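Local coordinates for chintase (Rhizomucor miehei, PDB 5YUQ), which probably hydrolyses the beta-1,4 glycosidic bonds of chitin as a family 18 chitinase with a tunnel-shaped active site, at residues A[84-89]-A[129-134]; A[102-107]-A[133-138]. One frame throughout, in Å; residues are numbered along the deposited sequence.

Contact 1: residues A[84-89]-A[129-134]; sequences DNFVSN and LKLFKA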
ATOM      1  N   ASP A  84      -4.410  19.303  18.272  1.00 18.49           N
ATOM      2  CA  ASP A  84      -5.813  19.383  18.663  1.00 16.24           C
ATOM      3  C   ASP A  84      -6.681  19.814  17.488  1.00 17.73           C
ATOM      4  O   ASP A  84      -7.779  19.303  17.304  1.00 18.21           O
ATOM      5  CB  ASP A  84      -6.002  20.351  19.838  1.00 16.32           C
ATOM      6  CG  ASP A  84      -5.452  19.811  21.138  1.00 23.15           C
ATOM      7  OD1 ASP A  84      -5.181  18.594  21.227  1.00 19.91           O
ATOM      8  OD2 ASP A  84      -5.303  20.608  22.086  1.00 25.68           O
ATOM      9  N   ASN A  85      -6.181  20.752  16.694  1.00 17.96           N
ATOM     10  CA  ASN A  85      -6.943  21.241  15.554  1.00 16.62           C
ATOM     11  C   ASN A  85      -7.093  20.162  14.482  1.00 19.41           C
ATOM     12  O   ASN A  85      -8.167  19.991  13.904  1.00 17.65           O
ATOM     13  CB  ASN A  85      -6.293  22.500  14.976  1.00 19.05           C
ATOM     14  CG  ASN A  85      -7.078  23.070  13.810  1.00 23.45           C
ATOM     15  OD1 ASN A  85      -8.197  23.560  13.984  1.00 28.24           O
ATOM     16  ND2 ASN A  85      -6.505  22.998  12.618  1.00 22.77           N
ATOM     17  N   PHE A  86      -6.019  19.421  14.240  1.00 18.20           N
ATOM     18  CA  PHE A  86      -6.038  18.323  13.282  1.00 17.98           C
ATOM     19  C   PHE A  86      -7.024  17.234  13.734  1.00 17.71           C
ATOM     20  O   PHE A  86      -7.836  16.753  12.941  1.00 16.93           O
ATOM     21  CB  PHE A  86      -4.615  17.783  13.113  1.00 16.50           C
ATOM     22  CG  PHE A  86      -4.471  16.736  12.054  1.00 15.97           C
ATOM     23  CD1 PHE A  86      -5.055  16.891  10.797  1.00 14.19           C
ATOM     24  CD2 PHE A  86      -3.722  15.599  12.305  1.00 13.83           C
ATOM     25  CE1 PHE A  86      -4.895  15.914   9.813  1.00 16.93           C
ATOM     26  CE2 PHE A  86      -3.559  14.624  11.341  1.00 17.64           C
ATOM     27  CZ  PHE A  86      -4.149  14.775  10.089  1.00 16.38           C
ATOM     28  N   VAL A  87      -6.973  16.867  15.012  1.00 16.36           N
ATOM     29  CA  VAL A  87      -7.923  15.907  15.569  1.00 15.16           C
ATOM     30  C   VAL A  87      -9.363  16.375  15.369  1.00 15.13           C
ATOM     31  O   VAL A  87     -10.219  15.602  14.942  1.00 16.26           O
ATOM     32  CB  VAL A  87      -7.661  15.639  17.073  1.00 14.14           C
ATOM     33  CG1 VAL A  87      -8.825  14.884  17.692  1.00 18.43           C
ATOM     34  CG2 VAL A  87      -6.386  14.850  17.257  1.00 16.92           C
ATOM     35  N   SER A  88      -9.616  17.643  15.667  1.00 17.58           N
ATOM     36  CA  SER A  88     -10.948  18.215  15.531  1.00 18.06           C
ATOM     37  C   SER A  88     -11.411  18.122  14.081  1.00 15.07           C
ATOM     38  O   SER A  88     -12.562  17.772  13.798  1.00 16.93           O
ATOM     39  CB  SER A  88     -10.940  19.676  16.004  1.00 21.56           C
ATOM     40  OG  SER A  88     -12.239  20.244  15.935  1.00 27.93           O
ATOM     41  N   ASN A  89     -10.508  18.415  13.157  1.00 16.07           N
ATOM     42  CA  ASN A  89     -10.854  18.365  11.744  1.00 14.66           C
ATOM     43  C   ASN A  89     -11.116  16.946  11.262  1.00 16.70           C
ATOM     44  O   ASN A  89     -11.983  16.723  10.417  1.00 17.95           O
ATOM     45  CB  ASN A  89      -9.764  19.023  10.900  1.00 17.08           C
ATOM     46  CG  ASN A  89      -9.765  20.532  11.022  1.00 21.00           C
ATOM     47  OD1 ASN A  89     -10.725  21.127  11.521  1.00 25.73           O
ATOM     48  ND2 ASN A  89      -8.696  21.162  10.548  1.00 19.57           N
ATOM     49  N   LEU A 129       0.689   7.464  17.717  1.00 13.27           N
ATOM     50  CA  LEU A 129      -0.153   6.741  18.663  1.00 14.60           C
ATOM     51  C   LEU A 129      -1.033   7.704  19.450  1.00 13.02           C
ATOM     52  O   LEU A 129      -2.215   7.431  19.665  1.00 14.32           O
ATOM     53  CB  LEU A 129       0.691   5.878  19.607  1.00 14.15           C
ATOM     54  CG  LEU A 129      -0.114   5.077  20.638  1.00 14.19           C
ATOM     55  CD1 LEU A 129      -1.192   4.258  19.938  1.00 16.81           C
ATOM     56  CD2 LEU A 129       0.815   4.177  21.421  1.00 17.27           C
ATOM     57  N   LYS A 130      -0.465   8.840  19.854  1.00 13.65           N
ATOM     58  CA  LYS A 130      -1.251   9.853  20.551  1.00 14.67           C
ATOM     59  C   LYS A 130      -2.440  10.271  19.695  1.00 13.61           C
ATOM     60  O   LYS A 130      -3.545  10.448  20.199  1.00 15.49           O
ATOM     61  CB  LYS A 130      -0.398  11.070  20.890  1.00 16.58           C
ATOM     62  CG  LYS A 130      -0.913  11.813  22.100  1.00 26.05           C
ATOM     63  CD  LYS A 130       0.032  12.921  22.530  1.00 30.47           C
ATOM     64  CE  LYS A 130      -0.460  13.557  23.833  1.00 39.67           C
ATOM     65  NZ  LYS A 130       0.129  14.908  24.098  1.00 29.13           N
ATOM     66  N   LEU A 131      -2.205  10.415  18.399  1.00 13.58           N
ATOM     67  CA  LEU A 131      -3.279  10.748  17.475  1.00 12.69           C
ATOM     68  C   LEU A 131      -4.370   9.687  17.465  1.00 14.68           C
ATOM     69  O   LEU A 131      -5.552  10.013  17.535  1.00 15.21           O
ATOM     70  CB  LEU A 131      -2.718  10.952  16.068  1.00 13.40           C
ATOM     71  CG  LEU A 131      -3.744  11.158  14.952  1.00 14.72           C
ATOM     72  CD1 LEU A 131      -4.608  12.367  15.243  1.00 14.65           C
ATOM     73  CD2 LEU A 131      -3.001  11.326  13.641  1.00 14.46           C
ATOM     74  N   PHE A 132      -3.993   8.415  17.378  1.00 12.49           N
ATOM     75  CA  PHE A 132      -5.000   7.363  17.383  1.00 12.93           C
ATOM     76  C   PHE A 132      -5.769   7.327  18.692  1.00 14.06           C
ATOM     77  O   PHE A 132      -6.976   7.085  18.705  1.00 15.23           O
ATOM     78  CB  PHE A 132      -4.367   6.005  17.106  1.00 13.48           C
ATOM     79  CG  PHE A 132      -4.252   5.683  15.649  1.00 13.94           C
ATOM     80  CD1 PHE A 132      -5.382   5.402  14.900  1.00 13.07           C
ATOM     81  CD2 PHE A 132      -3.014   5.654  15.034  1.00 12.12           C
ATOM     82  CE1 PHE A 132      -5.283   5.094  13.545  1.00 15.45           C
ATOM     83  CE2 PHE A 132      -2.902   5.343  13.677  1.00 11.91           C
ATOM     84  CZ  PHE A 132      -4.047   5.058  12.936  1.00 14.45           C
ATOM     85  N   LYS A 133      -5.075   7.565  19.796  1.00 14.39           N
ATOM     86  CA  LYS A 133      -5.754   7.603  21.085  1.00 15.70           C
ATOM     87  C   LYS A 133      -6.764   8.731  21.155  1.00 15.81           C
ATOM     88  O   LYS A 133      -7.859   8.556  21.685  1.00 16.79           O
ATOM     89  CB  LYS A 133      -4.753   7.753  22.224  1.00 16.78           C
ATOM     90  CG  LYS A 133      -3.879   6.542  22.425  1.00 17.07           C
ATOM     91  CD  LYS A 133      -2.990   6.767  23.636  1.00 23.22           C
ATOM     92  CE  LYS A 133      -2.095   5.586  23.909  1.00 25.34           C
ATOM     93  NZ  LYS A 133      -1.103   5.950  24.966  1.00 28.67           N
ATOM     94  N   ALA A 134      -6.386   9.892  20.640  1.00 14.42           N
ATOM     95  CA  ALA A 134      -7.299  11.027  20.611  1.00 18.09           C
ATOM     96  C   ALA A 134      -8.514  10.726  19.736  1.00 18.84           C
ATOM     97  O   ALA A 134      -9.644  11.048  20.097  1.00 18.20           O
ATOM     98  CB  ALA A 134      -6.586  12.264  20.115  1.00 15.91           C
TER
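V87 pushes its CG2 methyl into the shallow hollow between L131 and A134, residues three apart on the facing helix. CG2 lies 3.7 Å from CD1 of L131 on one flank and 3.9 Å from CB of A134 on the other. With CG1 of V87 anti to the backbone N (chi1 168°), CG2 is the branch that fills this dip. The small A134 lets the backbones come close here: the CA atoms of V87 and A134 are 7.0 Å apart. L131 answers as the larger bump. The side chains of V87 and L131 lie alongside each other, pointing in opposing directions, whereas L131 meets F86 at about a right angle, its CD2 4.1 Å from CE2 of the ring. The fork of L131 is thus divided, CD1 to the valine and CD2 to the phenylalanine. F83 and L90 also touch L131, completing with F86 and V87 a four-residue hole, so L131 is seated as in knobs-into-holes packing. The helices concerned, 80-97 and 124-139, belong to the outer layer of the family 18 TIM barrel. Their short segments run in broadly the same direction, 46° apart, with axes 10.5 Å apart at closest approach. The interface is wholly apolar and modest, 162 Å² over both sides. L76 and L77 of helix 73-78 touch F86, and L77 touches L131 as well. F83, one turn before V87, also touches A134, extending the apolar seam.

Contact 2: residues A[102-107]-A[133-138]; sequences LNLDWE and KALREK
L102 and L104 rise from one face of strand 101-105 and share the single side chain of L135, whose two methyls are divided between them. L102 comes first, its CD1 4.2 Å from CD2 of L135, the two side chains crossing at about a right angle. N103 points to the other face, into the barrel interior, where its amide is held by Y7, S63 and T146. L104 returns to the helix side and meets L135 tip to tip, CD1 to CD1 at 4.0 Å. All three leucines carry CG beside the backbone N and anti to the carbonyl carbon (chi1 -64° in L135), which directs the L135 fork toward the strand, where it bridges two alternate positions. The backbones stay well apart, the CA atoms of L102 and L135 9.1 Å from each other, so the layers meet through side-chain ends and bury only 106 Å².

Beyond L104, D105 turns inward again, W106 stacks on F73, and E107 touches W67 and M179. The run L102-E107 covers the end of the family 18 signature DxxDxDxE, with N103 in place of its second aspartate, D105 at the third and E107 at the glutamate; in relatives this glutamate is the catalytic acid, and E107 is consistent with that role. The leucine packing therefore lies on the back of the strand that carries the motif.

L139 of the same helix touches L102, and L131 and F132 touch L104; V94 of helix 80-97 touches L102. Strand 101-105 runs parallel between strands 59-65 and 144-149, and with helix 124-139 and strand 144-149 it forms a beta-alpha-beta unit of the barrel wall.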
ATOM      1  N   LEU A 102     -11.369   5.680   9.851  1.00 13.95           N
ATOM      2  CA  LEU A 102     -10.260   6.436   9.300  1.00 12.60           C
ATOM      3  C   LEU A 102      -9.071   5.510   9.181  1.00 11.82           C
ATOM      4  O   LEU A 102      -8.751   4.777  10.115  1.00 13.15           O
ATOM      5  CB  LEU A 102      -9.894   7.609  10.209  1.00 14.30           C
ATOM      6  CG  LEU A 102     -10.886   8.766  10.289  1.00 12.39           C
ATOM      7  CD1 LEU A 102     -10.509   9.696  11.452  1.00 16.99           C
ATOM      8  CD2 LEU A 102     -10.922   9.527   8.968  1.00 14.40           C
ATOM      9  N   ASN A 103      -8.435   5.548   8.018  1.00 11.85           N
ATOM     10  CA  ASN A 103      -7.236   4.781   7.742  1.00 13.08           C
ATOM     11  C   ASN A 103      -6.087   5.773   7.622  1.00 12.82           C
ATOM     12  O   ASN A 103      -6.041   6.551   6.679  1.00 13.67           O
ATOM     13  CB  ASN A 103      -7.428   4.011   6.422  1.00 10.84           C
ATOM     14  CG  ASN A 103      -6.154   3.324   5.944  1.00 14.00           C
ATOM     15  OD1 ASN A 103      -5.517   3.761   4.983  1.00 13.76           O
ATOM     16  ND2 ASN A 103      -5.795   2.227   6.600  1.00 13.53           N
ATOM     17  N   LEU A 104      -5.158   5.764   8.571  1.00 12.96           N
ATOM     18  CA  LEU A 104      -4.076   6.745   8.547  1.00 11.70           C
ATOM     19  C   LEU A 104      -2.889   6.170   7.787  1.00 12.59           C
ATOM     20  O   LEU A 104      -2.427   5.073   8.085  1.00 13.27           O
ATOM     21  CB  LEU A 104      -3.690   7.188   9.965  1.00 11.49           C
ATOM     22  CG  LEU A 104      -4.860   7.765  10.773  1.00 14.08           C
ATOM     23  CD1 LEU A 104      -4.359   8.411  12.067  1.00 17.51           C
ATOM     24  CD2 LEU A 104      -5.692   8.743   9.954  1.00 16.59           C
ATOM     25  N   ASP A 105      -2.437   6.898   6.765  1.00 12.02           N
ATOM     26  CA  ASP A 105      -1.404   6.424   5.847  1.00 11.94           C
ATOM     27  C   ASP A 105      -0.244   7.416   5.798  1.00 12.21           C
ATOM     28  O   ASP A 105       0.112   7.956   4.755  1.00 12.43           O
ATOM     29  CB  ASP A 105      -2.022   6.215   4.453  1.00 10.95           C
ATOM     30  CG  ASP A 105      -1.113   5.474   3.494  1.00 15.89           C
ATOM     31  OD1 ASP A 105      -0.055   4.944   3.902  1.00 13.60           O
ATOM     32  OD2 ASP A 105      -1.461   5.408   2.297  1.00 16.26           O
ATOM     33  N   TRP A 106       0.344   7.655   6.955  1.00 14.06           N
ATOM     34  CA  TRP A 106       1.536   8.475   7.058  1.00 12.29           C
ATOM     35  C   TRP A 106       2.721   7.688   6.512  1.00 13.87           C
ATOM     36  O   TRP A 106       3.067   6.620   7.030  1.00 12.98           O
ATOM     37  CB  TRP A 106       1.746   8.801   8.537  1.00 12.10           C
ATOM     38  CG  TRP A 106       2.898   9.702   8.874  1.00 13.52           C
ATOM     39  CD1 TRP A 106       3.850  10.195   8.030  1.00 15.21           C
ATOM     40  CD2 TRP A 106       3.205  10.217  10.173  1.00 11.82           C
ATOM     41  NE1 TRP A 106       4.738  10.987   8.731  1.00 13.26           N
ATOM     42  CE2 TRP A 106       4.361  11.011  10.049  1.00 11.70           C
ATOM     43  CE3 TRP A 106       2.609  10.081  11.431  1.00 15.17           C
ATOM     44  CZ2 TRP A 106       4.926  11.677  11.129  1.00 13.92           C
ATOM     45  CZ3 TRP A 106       3.175  10.734  12.509  1.00 14.79           C
ATOM     46  CH2 TRP A 106       4.322  11.527  12.350  1.00 13.53           C
ATOM     47  N   GLU A 107       3.335   8.217   5.461  1.00 11.29           N
ATOM     48  CA  GLU A 107       4.466   7.565   4.824  1.00 10.96           C
ATOM     49  C   GLU A 107       5.676   8.503   4.896  1.00 14.09           C
ATOM     50  O   GLU A 107       5.907   9.248   3.948  1.00 15.24           O
ATOM     51  CB  GLU A 107       4.130   7.213   3.364  1.00 12.02           C
ATOM     52  CG  GLU A 107       2.916   6.288   3.235  1.00 11.72           C
ATOM     53  CD  GLU A 107       2.644   5.838   1.804  1.00 15.50           C
ATOM     54  OE1 GLU A 107       3.377   6.248   0.881  1.00 26.65           O
ATOM     55  OE2 GLU A 107       1.693   5.056   1.605  1.00 24.13           O
ATOM     56  N   LYS A 133      -5.075   7.565  19.796  1.00 14.39           N
ATOM     57  CA  LYS A 133      -5.754   7.603  21.085  1.00 15.70           C
ATOM     58  C   LYS A 133      -6.764   8.731  21.155  1.00 15.81           C
ATOM     59  O   LYS A 133      -7.859   8.556  21.685  1.00 16.79           O
ATOM     60  CB  LYS A 133      -4.753   7.753  22.224  1.00 16.78           C
ATOM     61  CG  LYS A 133      -3.879   6.542  22.425  1.00 17.07           C
ATOM     62  CD  LYS A 133      -2.990   6.767  23.636  1.00 23.22           C
ATOM     63  CE  LYS A 133      -2.095   5.586  23.909  1.00 25.34           C
ATOM     64  NZ  LYS A 133      -1.103   5.950  24.966  1.00 28.67           N
ATOM     65  N   ALA A 134      -6.386   9.892  20.640  1.00 14.42           N
ATOM     66  CA  ALA A 134      -7.299  11.027  20.611  1.00 18.09           C
ATOM     67  C   ALA A 134      -8.514  10.726  19.736  1.00 18.84           C
ATOM     68  O   ALA A 134      -9.644  11.048  20.097  1.00 18.20           O
ATOM     69  CB  ALA A 134      -6.586  12.264  20.115  1.00 15.91           C
ATOM     70  N   LEU A 135      -8.280  10.109  18.580  1.00 14.61           N
ATOM     71  CA  LEU A 135      -9.390   9.748  17.702  1.00 13.79           C
ATOM     72  C   LEU A 135     -10.285   8.706  18.349  1.00 15.74           C
ATOM     73  O   LEU A 135     -11.508   8.794  18.261  1.00 16.53           O
ATOM     74  CB  LEU A 135      -8.885   9.238  16.351  1.00 13.04           C
ATOM     75  CG  LEU A 135      -8.126  10.268  15.519  1.00 16.03           C
ATOM     76  CD1 LEU A 135      -7.450   9.601  14.351  1.00 12.92           C
ATOM     77  CD2 LEU A 135      -9.083  11.334  15.032  1.00 18.08           C
ATOM     78  N   ARG A 136      -9.685   7.724  19.013  1.00 16.91           N
ATOM     79  CA  ARG A 136     -10.472   6.687  19.676  1.00 15.44           C
ATOM     80  C   ARG A 136     -11.343   7.290  20.773  1.00 18.29           C
ATOM     81  O   ARG A 136     -12.512   6.934  20.914  1.00 19.11           O
ATOM     82  CB  ARG A 136      -9.560   5.607  20.271  1.00 17.10           C
ATOM     83  CG  ARG A 136     -10.320   4.541  21.063  1.00 16.63           C
ATOM     84  CD  ARG A 136     -11.256   3.754  20.162  1.00 16.58           C
ATOM     85  NE  ARG A 136     -10.503   2.882  19.259  1.00 15.24           N
ATOM     86  CZ  ARG A 136     -10.961   2.407  18.106  1.00 16.60           C
ATOM     87  NH1 ARG A 136     -12.175   2.732  17.677  1.00 14.27           N
ATOM     88  NH2 ARG A 136     -10.197   1.615  17.377  1.00 14.63           N
ATOM     89  N   GLU A 137     -10.774   8.215  21.539  1.00 16.71           N
ATOM     90  CA  GLU A 137     -11.522   8.842  22.624  1.00 17.02           C
ATOM     91  C   GLU A 137     -12.679   9.670  22.070  1.00 22.03           C
ATOM     92  O   GLU A 137     -13.778   9.651  22.618  1.00 24.12           O
ATOM     93  CB  GLU A 137     -10.600   9.704  23.494  1.00 17.81           C
ATOM     94  CG  GLU A 137     -11.232  10.164  24.807  1.00 31.71           C
ATOM     95  CD  GLU A 137     -12.135  11.366  24.628  1.00 45.21           C
ATOM     96  OE1 GLU A 137     -11.820  12.207  23.764  1.00 43.11           O
ATOM     97  OE2 GLU A 137     -13.160  11.464  25.339  1.00 46.35           O
ATOM     98  N   LYS A 138     -12.441  10.392  20.982  1.00 18.44           N
ATOM     99  CA  LYS A 138     -13.481  11.267  20.441  1.00 19.55           C
ATOM    100  C   LYS A 138     -14.534  10.564  19.596  1.00 22.50           C
ATOM    101  O   LYS A 138     -15.689  10.983  19.583  1.00 24.97           O
ATOM    102  CB  LYS A 138     -12.863  12.451  19.687  1.00 25.87           C
ATOM    103  CG  LYS A 138     -12.568  13.621  20.613  1.00 32.74           C
ATOM    104  CD  LYS A 138     -11.454  14.503  20.119  1.00 36.83           C
ATOM    105  CE  LYS A 138     -10.987  15.424  21.239  1.00 37.83           C
ATOM    106  NZ  LYS A 138     -12.136  16.103  21.888  1.00 42.84           N
TER

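In the fold
Helix 80-97 comes first, leading directly into strand 101-105; a long excursion, pinned through the C117-C274 disulfide, then precedes helix 124-139. Contact 1 closes the longer loop, with 39 residues between its segments, and contact 2 the shorter, with 25. The loops overlap rather than nest: contact 2 opens inside contact 1 and ends slightly beyond it, sharing K133 and A134. Helix 124-139 is the common piece, gripping its neighbour helix with one side and the barrel strand with another. The centres are about 7 Å apart, and V87 of contact 1 packs on the side chain of K138, the last residue of contact 2, so the two contacts adjoin.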